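Local coordinates for protein methylmalonyl-CoA carboxyltransferase 12S subunit (Propionibacterium freudenreichii, PDB 1ON3) that catalyses transfer of the carboxyl group of methylmalonyl-CoA to the biotin of the 1.3S subunit, its hexamer forming the core of the transcarboxylase multienzyme complex, at residues Gly140-Gln145 / Ser152-Met157; Val80-Val85 / Ser116-Glu121; Ala111-Ser116 / Gly147-Ser152; Phe159-Leu164 / Ser183-Leu188. All blocks are in the same frame, centred on the assembly; numbering follows the deposited sequence. Where two conformers were deposited one is given.

Interaction 1: Gly140-Gln145 / Ser152-Met157; sequences GGARIQ and SGYGKM. With MCA (methylmalonyl-coenzyme A), chain T.
Tyr-154 meets Gly-141 and Ala-142 from a helix that runs on from Ser-152, whose OG is hydrogen-bonded to Asp-422 of a second subunit. With CG anti to the carbonyl carbon (chi1 -86°), the phenol reaches the loop, and its OH stops 3.1 Å from Gly-141 C. The nearby Ala-142 N makes no hydrogen bond to this hydroxyl because the angle is poor. Its N-H goes instead to thioester oxygen OS1 of methylmalonyl-CoA (Ala-142 N to OS1 3.1 Å), which lies near the ring plane at the tyrosine edge. Alongside, Ala-142 CB packs on Tyr-154 CE1 at 3.7 Å. Farther along the helix, Lys-156 pairs with Asp-422 of the second subunit and Met-157 packs on Ser-116 and Val-119. Beyond the tyrosine, the same loop reads the adenine through its backbone: N6 donates to Gly-140 O (3.0 Å) and to Ala-142 O (2.9 Å), while Ile-144 N gives a nearly straight bond to N1 (3.0 Å, 171°). A main-chain grip on adenine, together with a loop N-H on the thioester oxygen, is consistent with the CoA site and with one N-H of the oxyanion hole of the crotonase fold.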
loop_
_atom_site.group_PDB
_atom_site.type_symbol
_atom_site.label_atom_id
_atom_site.label_comp_id
_atom_site.label_asym_id
_atom_site.label_seq_id
_atom_site.Cartn_x
_atom_site.Cartn_y
_atom_site.Cartn_z
ATOM N N GLY E 140 0.353 35.484 -28.483
ATOM C CA GLY E 140 -0.818 36.347 -28.509
ATOM C C GLY E 140 -2.046 35.644 -27.940
ATOM O O GLY E 140 -3.165 36.151 -28.048
ATOM N N GLY E 141 -1.841 34.473 -27.336
ATOM C CA GLY E 141 -2.953 33.728 -26.755
ATOM C C GLY E 141 -3.513 32.608 -27.633
ATOM O O GLY E 141 -2.865 32.164 -28.574
ATOM N N ALA E 142 -4.721 32.143 -27.330
ATOM C CA ALA E 142 -5.327 31.070 -28.119
ATOM C C ALA E 142 -5.466 31.526 -29.573
ATOM O O ALA E 142 -5.883 32.651 -29.837
ATOM C CB ALA E 142 -6.695 30.700 -27.545
ATOM N N ARG E 143 -5.099 30.659 -30.514
ATOM C CA ARG E 143 -5.188 31.010 -31.933
ATOM C C ARG E 143 -6.659 31.222 -32.285
ATOM O O ARG E 143 -7.445 30.271 -32.368
ATOM C CB ARG E 143 -4.595 29.904 -32.794
ATOM C CG ARG E 143 -4.418 30.294 -34.268
ATOM C CD ARG E 143 -3.676 29.200 -35.026
ATOM N NE ARG E 143 -2.298 29.023 -34.566
ATOM C CZ ARG E 143 -1.566 27.935 -34.804
ATOM N NH1 ARG E 143 -2.080 26.918 -35.491
ATOM N NH2 ARG E 143 -0.308 27.873 -34.389
ATOM N N ILE E 144 -7.015 32.480 -32.505
ATOM C CA ILE E 144 -8.391 32.866 -32.786
ATOM C C ILE E 144 -9.103 32.200 -33.964
ATOM O O ILE E 144 -10.318 31.967 -33.896
ATOM C CB ILE E 144 -8.483 34.407 -32.908
ATOM C CG1 ILE E 144 -8.173 35.050 -31.542
ATOM C CG2 ILE E 144 -9.857 34.816 -33.363
ATOM C CD1 ILE E 144 -8.000 36.585 -31.583
ATOM N N GLN E 145 -8.368 31.897 -35.032
ATOM C CA GLN E 145 -8.963 31.246 -36.201
ATOM C C GLN E 145 -9.450 29.828 -35.878
ATOM O O GLN E 145 -10.295 29.279 -36.592
ATOM C CB GLN E 145 -7.956 31.152 -37.358
ATOM C CG GLN E 145 -7.543 32.477 -38.006
ATOM C CD GLN E 145 -6.262 33.059 -37.419
ATOM O OE1 GLN E 145 -5.549 33.817 -38.086
ATOM N NE2 GLN E 145 -5.969 32.719 -36.172
ATOM N N SER E 152 -9.975 24.413 -26.276
ATOM C CA SER E 152 -9.794 23.096 -25.668
ATOM C C SER E 152 -8.314 22.793 -25.410
ATOM O O SER E 152 -7.976 22.127 -24.441
ATOM C CB SER E 152 -10.401 22.018 -26.576
ATOM O OG SER E 152 -10.265 20.725 -26.011
ATOM N N GLY E 153 -7.438 23.276 -26.285
ATOM C CA GLY E 153 -6.012 23.052 -26.104
ATOM C C GLY E 153 -5.546 23.650 -24.777
ATOM O O GLY E 153 -4.748 23.039 -24.057
ATOM N N TYR E 154 -6.023 24.852 -24.456
ATOM C CA TYR E 154 -5.654 25.484 -23.186
ATOM C C TYR E 154 -6.208 24.699 -22.007
ATOM O O TYR E 154 -5.538 24.568 -20.984
ATOM C CB TYR E 154 -6.150 26.934 -23.132
ATOM C CG TYR E 154 -5.190 27.928 -23.764
ATOM C CD1 TYR E 154 -5.547 29.264 -23.928
ATOM C CD2 TYR E 154 -3.911 27.536 -24.176
ATOM C CE1 TYR E 154 -4.649 30.195 -24.484
ATOM C CE2 TYR E 154 -3.013 28.454 -24.733
ATOM C CZ TYR E 154 -3.392 29.782 -24.881
ATOM O OH TYR E 154 -2.503 30.693 -25.421
ATOM N N GLY E 155 -7.433 24.195 -22.139
ATOM C CA GLY E 155 -8.006 23.391 -21.069
ATOM C C GLY E 155 -7.086 22.211 -20.760
ATOM O O GLY E 155 -6.775 21.946 -19.595
ATOM N N LYS E 156 -6.632 21.507 -21.800
ATOM C CA LYS E 156 -5.738 20.360 -21.598
ATOM C C LYS E 156 -4.419 20.794 -20.964
ATOM O O LYS E 156 -3.895 20.106 -20.085
ATOM C CB LYS E 156 -5.471 19.628 -22.920
ATOM C CG LYS E 156 -6.728 18.938 -23.523
ATOM C CD LYS E 156 -6.387 18.179 -24.806
ATOM C CE LYS E 156 -7.589 17.437 -25.372
ATOM N NZ LYS E 156 -8.719 18.343 -25.719
ATOM N N MET E 157 -3.887 21.936 -21.392
ATOM C CA MET E 157 -2.641 22.428 -20.818
ATOM C C MET E 157 -2.770 22.773 -19.325
ATOM O O MET E 157 -1.879 22.439 -18.529
ATOM C CB MET E 157 -2.141 23.664 -21.562
ATOM C CG MET E 157 -0.780 24.147 -21.046
ATOM S SD MET E 157 -0.144 25.610 -21.885
ATOM C CE MET E 157 0.039 24.940 -23.561
HETATM C C8 MCA T . -1.589 37.626 -32.409
HETATM N N9 MCA T . -1.796 37.138 -33.703
HETATM C C4 MCA T . -2.820 36.216 -33.563
HETATM C C5 MCA T . -3.148 36.220 -32.187
HETATM N N7 MCA T . -2.362 37.115 -31.484
HETATM N N3 MCA T . -3.418 35.431 -34.550
HETATM C C2 MCA T . -4.411 34.620 -34.044
HETATM N N1 MCA T . -4.813 34.539 -32.731
HETATM C C6 MCA T . -4.198 35.331 -31.764
HETATM N N6 MCA T . -4.618 35.215 -30.500
HETATM C "C1'" MCA T . -1.194 37.420 -34.891
HETATM C "C2'" MCA T . -1.569 38.843 -35.318
HETATM O "O2'" MCA T . -2.786 38.862 -36.011
HETATM C "C3'" MCA T . -0.347 39.251 -36.103
HETATM O "O3'" MCA T . -0.499 38.851 -37.453
HETATM C "C4'" MCA T . 0.845 38.552 -35.423
HETATM O "O4'" MCA T . 0.224 37.410 -34.718
HETATM C "C5'" MCA T . 1.634 39.346 -34.307
HETATM O "O5'" MCA T . 1.097 40.418 -34.177
HETATM P P1 MCA T . 1.111 41.804 -34.108
HETATM O O11 MCA T . -0.121 42.384 -33.966
HETATM O O12 MCA T . 1.742 41.930 -35.278
HETATM O O6 MCA T . 1.902 42.412 -32.809
HETATM P P2 MCA T . 2.401 42.976 -31.711
HETATM O O21 MCA T . 2.046 44.183 -32.290
HETATM O O22 MCA T . 3.664 42.604 -31.211
HETATM O O7 MCA T . 1.277 42.684 -30.607
HETATM C CPB MCA T . 0.919 41.587 -30.270
HETATM C CPA MCA T . -0.173 41.236 -29.276
HETATM C CP7 MCA T . -1.336 41.397 -30.282
HETATM C CP9 MCA T . -0.130 42.097 -27.990
HETATM C CP8 MCA T . 0.040 39.760 -28.857
HETATM O OP3 MCA T . -1.257 40.650 -31.271
HETATM C CP6 MCA T . -2.684 41.175 -29.899
HETATM O OP2 MCA T . -3.135 41.836 -28.893
HETATM N NP2 MCA T . -3.505 40.184 -30.625
HETATM C CP5 MCA T . -4.494 39.551 -29.818
HETATM C CP4 MCA T . -4.815 39.121 -28.493
HETATM C CP3 MCA T . -5.952 38.303 -28.103
HETATM O OP1 MCA T . -7.049 38.923 -28.607
HETATM N NP1 MCA T . -6.171 37.070 -27.338
HETATM C CP2 MCA T . -7.564 36.718 -27.295
HETATM C CP1 MCA T . -7.642 35.393 -26.665
HETATM P P3 MCA T . 0.224 39.015 -38.924
HETATM O O31 MCA T . -0.156 40.465 -38.896
HETATM O O32 MCA T . -0.583 38.231 -39.917
HETATM O O33 MCA T . 1.719 38.858 -39.045
HETATM S S MCA T . -9.039 34.788 -26.498
HETATM C CS1 MCA T . -8.136 33.607 -25.815
HETATM O OS1 MCA T . -6.901 33.429 -25.615
HETATM C CS2 MCA T . -8.672 33.304 -24.554
HETATM C CS3 MCA T . -9.067 32.056 -24.353
HETATM C CS4 MCA T . -8.865 34.036 -23.193
HETATM O OS4 MCA T . -9.744 33.705 -22.395
HETATM O OS5 MCA T . -8.087 34.958 -22.989
#

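Interaction 2: Val80-Val85 / Ser116-Glu121; sequences VPADGV and STKVVE
Lys-118 brings its ammonium group up to two backbone carbonyls of the loop, with NZ 2.7 Å from Val-85 O and 3.0 Å from Ala-82 O. The bond to Val-85 O runs almost in line with the carbonyl (C=O...N angle 163°). That to Ala-82 O comes in at 119°, tilted modestly from the carbonyl plane. Gly-63 O accepts from the same NZ, so three carbonyls grip the buried ammonium and would be expected to favour its charged form. The chain leaves the helix extended and bends at chi3 (63°), which turns CE and NZ toward the loop. Val-85 lies alongside it, the two side chains running in opposite directions, and its CG1 packs 3.8 Å from Lys-118 CE. Val-85 and Val-119 cross at about a right angle, CG2 of Val-85 3.9 Å from CG2 of Val-119.

In the next shell, Ala-82, Asp-83 and Gly-84 all have positive phi, and this left-handed turn is held by Asp-83 N to Val-80 O (2.8 Å) and Gly-84 N to Pro-81 O (2.9 Å). Asp-83 braces the turn further: its carboxylate forms a salt bridge with Arg-143, and its O accepts from Gln-115 NE2. On the helix side, Phe-133, Phe-135 and Met-157 pack round Val-119. The contact fixes the start of strand 85-92 to helix 113-129, the helix of the beta-alpha-beta crossover that joins parallel strands 95-102 and 133-139 in the crotonase-like N-terminal half of the subunit.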
loop_
_atom_site.group_PDB
_atom_site.type_symbol
_atom_site.label_atom_id
_atom_site.label_comp_id
_atom_site.label_asym_id
_atom_site.label_seq_id
_atom_site.Cartn_x
_atom_site.Cartn_y
_atom_site.Cartn_z
ATOM N N VAL E 80 2.378 26.707 -40.925
ATOM C CA VAL E 80 2.715 27.099 -39.555
ATOM C C VAL E 80 3.754 26.139 -38.982
ATOM O O VAL E 80 3.408 25.194 -38.271
ATOM C CB VAL E 80 1.430 27.053 -38.685
ATOM C CG1 VAL E 80 1.638 27.762 -37.368
ATOM C CG2 VAL E 80 0.268 27.672 -39.449
ATOM N N PRO E 81 5.045 26.382 -39.267
ATOM C CA PRO E 81 6.152 25.537 -38.791
ATOM C C PRO E 81 6.070 25.134 -37.306
ATOM O O PRO E 81 5.998 25.998 -36.429
ATOM C CB PRO E 81 7.386 26.390 -39.083
ATOM C CG PRO E 81 6.976 27.173 -40.311
ATOM C CD PRO E 81 5.553 27.571 -39.983
ATOM N N ALA E 82 6.094 23.823 -37.046
ATOM C CA ALA E 82 6.040 23.265 -35.689
ATOM C C ALA E 82 4.804 23.710 -34.912
ATOM O O ALA E 82 4.701 23.493 -33.695
ATOM C CB ALA E 82 7.307 23.663 -34.916
ATOM N N ASP E 83 3.851 24.268 -35.649
ATOM C CA ASP E 83 2.626 24.858 -35.111
ATOM C C ASP E 83 2.945 25.949 -34.085
ATOM O O ASP E 83 2.155 26.231 -33.178
ATOM C CB ASP E 83 1.651 23.858 -34.485
ATOM C CG ASP E 83 0.224 24.367 -34.577
ATOM O OD1 ASP E 83 -0.644 24.066 -33.732
ATOM O OD2 ASP E 83 -0.015 25.112 -35.545
ATOM N N GLY E 84 4.110 26.566 -34.244
ATOM C CA GLY E 84 4.494 27.650 -33.367
ATOM C C GLY E 84 5.144 27.322 -32.034
ATOM O O GLY E 84 5.294 28.221 -31.219
ATOM N N VAL E 85 5.502 26.063 -31.781
ATOM C CA VAL E 85 6.184 25.741 -30.524
ATOM C C VAL E 85 7.260 24.678 -30.751
ATOM O O VAL E 85 7.065 23.721 -31.507
ATOM C CB VAL E 85 5.194 25.256 -29.428
ATOM C CG1 VAL E 85 4.755 23.811 -29.702
ATOM C CG2 VAL E 85 5.858 25.367 -28.036
ATOM N N SER E 116 -0.725 23.328 -28.508
ATOM C CA SER E 116 -0.999 22.990 -27.112
ATOM C C SER E 116 -0.889 21.495 -26.858
ATOM O O SER E 116 -0.493 21.077 -25.771
ATOM C CB SER E 116 -2.385 23.483 -26.693
ATOM O OG SER E 116 -2.395 24.900 -26.548
ATOM N N THR E 117 -1.249 20.685 -27.844
ATOM C CA THR E 117 -1.144 19.242 -27.677
ATOM C C THR E 117 0.329 18.854 -27.569
ATOM O O THR E 117 0.680 17.989 -26.769
ATOM C CB THR E 117 -1.797 18.502 -28.855
ATOM O OG1 THR E 117 -3.202 18.776 -28.841
ATOM C CG2 THR E 117 -1.577 17.001 -28.741
ATOM N N LYS E 118 1.182 19.507 -28.361
ATOM C CA LYS E 118 2.625 19.242 -28.345
ATOM C C LYS E 118 3.197 19.559 -26.958
ATOM O O LYS E 118 4.022 18.815 -26.398
ATOM C CB LYS E 118 3.349 20.113 -29.392
ATOM C CG LYS E 118 3.292 19.587 -30.839
ATOM C CD LYS E 118 4.074 20.470 -31.815
ATOM C CE LYS E 118 5.552 20.514 -31.486
ATOM N NZ LYS E 118 6.321 21.301 -32.496
ATOM N N VAL E 119 2.776 20.686 -26.414
ATOM C CA VAL E 119 3.251 21.088 -25.090
ATOM C C VAL E 119 2.797 20.082 -24.022
ATOM O O VAL E 119 3.584 19.676 -23.162
ATOM C CB VAL E 119 2.743 22.498 -24.722
ATOM C CG1 VAL E 119 3.066 22.806 -23.262
ATOM C CG2 VAL E 119 3.423 23.533 -25.619
ATOM N N VAL E 120 1.533 19.680 -24.076
ATOM C CA VAL E 120 1.017 18.719 -23.108
ATOM C C VAL E 120 1.748 17.376 -23.212
ATOM O O VAL E 120 2.061 16.749 -22.198
ATOM C CB VAL E 120 -0.511 18.505 -23.295
ATOM C CG1 VAL E 120 -0.998 17.392 -22.391
ATOM C CG2 VAL E 120 -1.262 19.785 -22.935
ATOM N N GLU E 121 2.028 16.934 -24.434
ATOM C CA GLU E 121 2.725 15.667 -24.605
ATOM C C GLU E 121 4.121 15.757 -23.995
ATOM O O GLU E 121 4.607 14.803 -23.388
ATOM C CB GLU E 121 2.747 15.273 -26.092
ATOM C CG GLU E 121 1.572 14.344 -26.443
ATOM C CD GLU E 121 1.155 14.384 -27.906
ATOM O OE1 GLU E 121 2.024 14.626 -28.777
ATOM O OE2 GLU E 121 -0.049 14.161 -28.182
#

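Interaction 3: Ala111-Ser116 / Gly147-Ser152; sequences AGETQS and GIDSLS
Glu-113 lies across Asp-149, its CB 3.5 Å from Asp-149 O and its OE1 3.5 Å from Asp-149 CB. The two carboxylates are turned 30° to each other, with Glu-113 OE1 and Asp-149 OD1 3.9 Å apart. This meeting of like charges is answered from outside: Glu-113 pairs with Arg-69 of a third subunit and Asp-149 with Arg-483 of a second, so positive charge from both neighbours probably steadies the pair. At the next residue, Ser-150, the backbones come very close, the CA atoms of Glu-113 and Ser-150 being 4.3 Å apart. Here Ser-150 CB sits 3.3 Å from Ala-111 O. The serine hydroxyl, set between its backbone N and carbonyl carbon (chi1 51°), turns away from Ala-111 and is hydrogen-bonded to Arg-143 O, in the loop before its helix. A water bridges the helices, 2.7 Å from Ser-116 OG and 2.8 Å from Ser-150 O, with Ala-111 O also within bonding distance. Gly-112 is the N-cap of helix 113-129, and Glu-113 N is hydrogen-bonded to Glu-146 OE1. The contact thus brings the first turns of helices 113-129 and 147-164 together; these helices follow strands 95-102 and 133-139, parallel neighbours in the sheet, and their ends here face the subunit interface.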
loop_
_atom_site.group_PDB
_atom_site.type_symbol
_atom_site.label_atom_id
_atom_site.label_comp_id
_atom_site.label_asym_id
_atom_site.label_seq_id
_atom_site.Cartn_x
_atom_site.Cartn_y
_atom_site.Cartn_z
ATOM N N ALA E 111 -1.540 30.217 -29.740
ATOM C CA ALA E 111 -1.649 28.823 -29.350
ATOM C C ALA E 111 -2.610 27.971 -30.156
ATOM O O ALA E 111 -3.800 27.917 -29.857
ATOM C CB ALA E 111 -2.004 28.739 -27.879
ATOM N N GLY E 112 -2.085 27.300 -31.179
ATOM C CA GLY E 112 -2.929 26.427 -31.967
ATOM C C GLY E 112 -3.290 25.210 -31.130
ATOM O O GLY E 112 -2.646 24.916 -30.126
ATOM N N GLU E 113 -4.332 24.502 -31.534
ATOM C CA GLU E 113 -4.754 23.305 -30.835
ATOM C C GLU E 113 -3.604 22.287 -30.832
ATOM O O GLU E 113 -3.310 21.671 -29.810
ATOM C CB GLU E 113 -5.997 22.750 -31.541
ATOM C CG GLU E 113 -6.172 21.256 -31.509
ATOM C CD GLU E 113 -7.287 20.796 -32.445
ATOM O OE1 GLU E 113 -8.434 20.636 -31.977
ATOM O OE2 GLU E 113 -7.007 20.614 -33.653
ATOM N N THR E 114 -2.950 22.117 -31.972
ATOM C CA THR E 114 -1.852 21.167 -32.064
ATOM C C THR E 114 -0.646 21.648 -31.271
ATOM O O THR E 114 0.067 20.832 -30.683
ATOM C CB THR E 114 -1.448 20.904 -33.532
ATOM O OG1 THR E 114 -2.489 20.162 -34.181
ATOM C CG2 THR E 114 -0.155 20.102 -33.599
ATOM N N GLN E 115 -0.421 22.965 -31.254
ATOM C CA GLN E 115 0.682 23.539 -30.483
ATOM C C GLN E 115 0.491 23.159 -29.010
ATOM O O GLN E 115 1.424 22.703 -28.343
ATOM C CB GLN E 115 0.706 25.073 -30.597
ATOM C CG GLN E 115 1.936 25.704 -29.942
ATOM C CD GLN E 115 1.792 27.195 -29.705
ATOM O OE1 GLN E 115 1.563 27.645 -28.569
ATOM N NE2 GLN E 115 1.911 27.970 -30.775
ATOM N N SER E 116 -0.725 23.328 -28.508
ATOM C CA SER E 116 -0.999 22.990 -27.112
ATOM C C SER E 116 -0.889 21.495 -26.858
ATOM O O SER E 116 -0.493 21.077 -25.771
ATOM C CB SER E 116 -2.385 23.483 -26.693
ATOM O OG SER E 116 -2.395 24.900 -26.548
ATOM N N GLY E 147 -11.023 28.908 -33.101
ATOM C CA GLY E 147 -12.162 28.948 -32.202
ATOM C C GLY E 147 -12.116 28.038 -30.991
ATOM O O GLY E 147 -11.152 28.073 -30.219
ATOM N N ILE E 148 -13.148 27.212 -30.816
ATOM C CA ILE E 148 -13.178 26.336 -29.646
ATOM C C ILE E 148 -12.111 25.245 -29.648
ATOM O O ILE E 148 -11.886 24.604 -28.628
ATOM C CB ILE E 148 -14.575 25.707 -29.417
ATOM C CG1 ILE E 148 -14.923 24.717 -30.530
ATOM C CG2 ILE E 148 -15.625 26.811 -29.328
ATOM C CD1 ILE E 148 -16.245 23.993 -30.281
ATOM N N ASP E 149 -11.443 25.036 -30.779
ATOM C CA ASP E 149 -10.386 24.037 -30.824
ATOM C C ASP E 149 -9.153 24.501 -30.042
ATOM O O ASP E 149 -8.555 23.723 -29.293
ATOM C CB ASP E 149 -9.988 23.722 -32.270
ATOM C CG ASP E 149 -11.098 23.036 -33.038
ATOM O OD1 ASP E 149 -11.912 22.319 -32.405
ATOM O OD2 ASP E 149 -11.145 23.208 -34.272
ATOM N N SER E 150 -8.750 25.755 -30.211
ATOM C CA SER E 150 -7.586 26.232 -29.467
ATOM C C SER E 150 -8.003 26.419 -28.006
ATOM O O SER E 150 -7.179 26.313 -27.105
ATOM C CB SER E 150 -7.048 27.537 -30.065
ATOM O OG SER E 150 -8.069 28.498 -30.220
ATOM N N LEU E 151 -9.295 26.671 -27.783
ATOM C CA LEU E 151 -9.835 26.837 -26.429
ATOM C C LEU E 151 -9.580 25.531 -25.669
ATOM O O LEU E 151 -9.038 25.535 -24.566
ATOM C CB LEU E 151 -11.342 27.084 -26.497
ATOM C CG LEU E 151 -12.124 27.869 -25.436
ATOM C CD1 LEU E 151 -13.520 27.259 -25.333
ATOM C CD2 LEU E 151 -11.421 27.867 -24.095
ATOM N N SER E 152 -9.975 24.413 -26.276
ATOM C CA SER E 152 -9.794 23.096 -25.668
ATOM C C SER E 152 -8.314 22.793 -25.410
ATOM O O SER E 152 -7.976 22.127 -24.441
ATOM C CB SER E 152 -10.401 22.018 -26.576
ATOM O OG SER E 152 -10.265 20.725 -26.011
HETATM O O HOH W 1 -4.539 25.716 -27.985
HETATM O O HOH W 2 -9.165 20.833 -29.686
#

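Interaction 4: Phe159-Leu164 / Ser183-Leu188; sequences FANVKL and SYSPAL
The flat carboxamide of Asn-161 has Ser-185 at its carbonyl end, where OG donates to OD1 at 2.7 Å. The donor approaches at a C=O...O angle of 126° and stands 20° from the carbonyl plane. Ser-185 O lies over one face of the amide, 4.0 Å from Asn-161 CG, and Leu-188 CB is on that same side, touching Asn-161 CB at 3.6 Å. At the nitrogen end, Asn-161 ND2 donates to a water at 3.0 Å, and this water in turn donates to Ser-185 OG. Tyr-137 OH is a further hydrogen-bond partner of Ser-185 OG. Beside the polar cluster, Val-162 CG2 packs obliquely on Leu-188 CD2 at 4.0 Å. Short segments 159-164 and 184-188 run almost parallel, at 4° and 9.2 Å between axes. The ring of Tyr-184 leads away and meets Phe-373 of a second subunit. Hydroxyl to carbonyl, amide N-H to water and water back to hydroxyl close a ring through the amide itself, which sets which end of the amide is oxygen and satisfies polar groups buried between the two helices.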
loop_
_atom_site.group_PDB
_atom_site.type_symbol
_atom_site.label_atom_id
_atom_site.label_comp_id
_atom_site.label_asym_id
_atom_site.label_seq_id
_atom_site.Cartn_x
_atom_site.Cartn_y
_atom_site.Cartn_z
ATOM N N PHE E 159 -4.934 21.588 -17.164
ATOM C CA PHE E 159 -5.107 20.344 -16.427
ATOM C C PHE E 159 -3.758 19.646 -16.251
ATOM O O PHE E 159 -3.484 19.062 -15.206
ATOM C CB PHE E 159 -6.083 19.428 -17.162
ATOM C CG PHE E 159 -6.426 18.171 -16.404
ATOM C CD1 PHE E 159 -5.659 17.019 -16.554
ATOM C CD2 PHE E 159 -7.517 18.146 -15.542
ATOM C CE1 PHE E 159 -5.973 15.848 -15.853
ATOM C CE2 PHE E 159 -7.851 16.986 -14.831
ATOM C CZ PHE E 159 -7.078 15.831 -14.984
ATOM N N ALA E 160 -2.917 19.715 -17.280
ATOM C CA ALA E 160 -1.596 19.091 -17.237
ATOM C C ALA E 160 -0.682 19.807 -16.228
ATOM O O ALA E 160 0.082 19.157 -15.507
ATOM C CB ALA E 160 -0.961 19.097 -18.648
ATOM N N ASN E 161 -0.761 21.136 -16.173
ATOM C CA ASN E 161 0.061 21.907 -15.225
ATOM C C ASN E 161 -0.281 21.449 -13.813
ATOM O O ASN E 161 0.612 21.262 -12.979
ATOM C CB ASN E 161 -0.216 23.419 -15.317
ATOM C CG ASN E 161 0.441 24.079 -16.513
ATOM O OD1 ASN E 161 -0.223 24.775 -17.272
ATOM N ND2 ASN E 161 1.759 23.891 -16.672
ATOM N N VAL E 162 -1.573 21.274 -13.550
ATOM C CA VAL E 162 -2.026 20.840 -12.238
ATOM C C VAL E 162 -1.604 19.394 -11.990
ATOM O O VAL E 162 -1.216 19.032 -10.880
ATOM C CB VAL E 162 -3.568 20.990 -12.100
ATOM C CG1 VAL E 162 -4.040 20.439 -10.740
ATOM C CG2 VAL E 162 -3.949 22.478 -12.215
ATOM N N LYS E 163 -1.675 18.559 -13.019
ATOM C CA LYS E 163 -1.274 17.164 -12.858
ATOM C C LYS E 163 0.210 17.093 -12.437
ATOM O O LYS E 163 0.563 16.340 -11.531
ATOM C CB LYS E 163 -1.497 16.410 -14.174
ATOM C CG LYS E 163 -1.234 14.914 -14.123
ATOM C CD LYS E 163 -1.533 14.309 -15.502
ATOM C CE LYS E 163 -1.367 12.798 -15.517
ATOM N NZ LYS E 163 -1.458 12.247 -16.916
ATOM N N LEU E 164 1.063 17.892 -13.080
ATOM C CA LEU E 164 2.497 17.908 -12.762
ATOM C C LEU E 164 2.820 18.647 -11.460
ATOM O O LEU E 164 3.898 18.482 -10.891
ATOM C CB LEU E 164 3.302 18.571 -13.891
ATOM C CG LEU E 164 3.811 17.715 -15.066
ATOM C CD1 LEU E 164 2.631 17.111 -15.857
ATOM C CD2 LEU E 164 4.664 18.594 -15.984
ATOM N N SER E 183 -2.192 33.203 -19.726
ATOM C CA SER E 183 -1.506 33.543 -18.479
ATOM C C SER E 183 -1.737 32.564 -17.321
ATOM O O SER E 183 -0.915 32.477 -16.415
ATOM C CB SER E 183 -1.917 34.952 -18.030
ATOM O OG SER E 183 -1.577 35.918 -19.013
ATOM N N TYR E 184 -2.841 31.827 -17.337
ATOM C CA TYR E 184 -3.103 30.886 -16.252
ATOM C C TYR E 184 -2.130 29.699 -16.220
ATOM O O TYR E 184 -1.908 29.111 -15.165
ATOM C CB TYR E 184 -4.555 30.409 -16.307
ATOM C CG TYR E 184 -5.552 31.492 -15.941
ATOM C CD1 TYR E 184 -6.600 31.829 -16.805
ATOM C CD2 TYR E 184 -5.443 32.189 -14.729
ATOM C CE1 TYR E 184 -7.516 32.842 -16.471
ATOM C CE2 TYR E 184 -6.344 33.192 -14.388
ATOM C CZ TYR E 184 -7.384 33.519 -15.270
ATOM O OH TYR E 184 -8.278 34.533 -14.948
ATOM N N SER E 185 -1.539 29.350 -17.364
ATOM C CA SER E 185 -0.577 28.244 -17.387
ATOM C C SER E 185 0.639 28.666 -16.525
ATOM O O SER E 185 1.064 27.926 -15.633
ATOM C CB SER E 185 -0.173 27.910 -18.830
ATOM O OG SER E 185 0.715 26.800 -18.867
ATOM N N PRO E 186 1.211 29.857 -16.780
ATOM C CA PRO E 186 2.349 30.282 -15.951
ATOM C C PRO E 186 1.959 30.309 -14.467
ATOM O O PRO E 186 2.737 29.917 -13.593
ATOM C CB PRO E 186 2.650 31.679 -16.487
ATOM C CG PRO E 186 2.445 31.496 -17.932
ATOM C CD PRO E 186 1.135 30.690 -17.997
ATOM N N ALA E 187 0.743 30.765 -14.187
ATOM C CA ALA E 187 0.268 30.838 -12.804
ATOM C C ALA E 187 0.216 29.465 -12.162
ATOM O O ALA E 187 0.379 29.336 -10.961
ATOM C CB ALA E 187 -1.135 31.476 -12.752
ATOM N N LEU E 188 -0.033 28.441 -12.965
ATOM C CA LEU E 188 -0.122 27.076 -12.449
ATOM C C LEU E 188 1.239 26.369 -12.372
ATOM O O LEU E 188 1.334 25.264 -11.833
ATOM C CB LEU E 188 -1.120 26.280 -13.304
ATOM C CG LEU E 188 -2.597 26.729 -13.194
ATOM C CD1 LEU E 188 -3.439 26.046 -14.270
ATOM C CD2 LEU E 188 -3.151 26.400 -11.806
HETATM O O HOH W 3 2.503 24.334 -19.518
#

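From the N terminus, interaction 2 comes first, joining the loop before strand 85-92 to helix 113-129. Interaction 3 opens before it closes, so the two cross, sharing Ser-116, and it ties the start of that helix to the start of helix 147-164. Interaction 1 crosses interaction 3 in the same way, sharing Ser-152, and folds the short coenzyme A loop after strand 133-139 back on helix 147-164. Interaction 4 follows in series, closing the excursion through strands 170-175 and 177-179 to helix 184-188. None nests within another. A salt bridge from Arg-143 to Asp-83 joins interactions 1 and 2 directly, linking the loop before strand 85-92 to the coenzyme A loop.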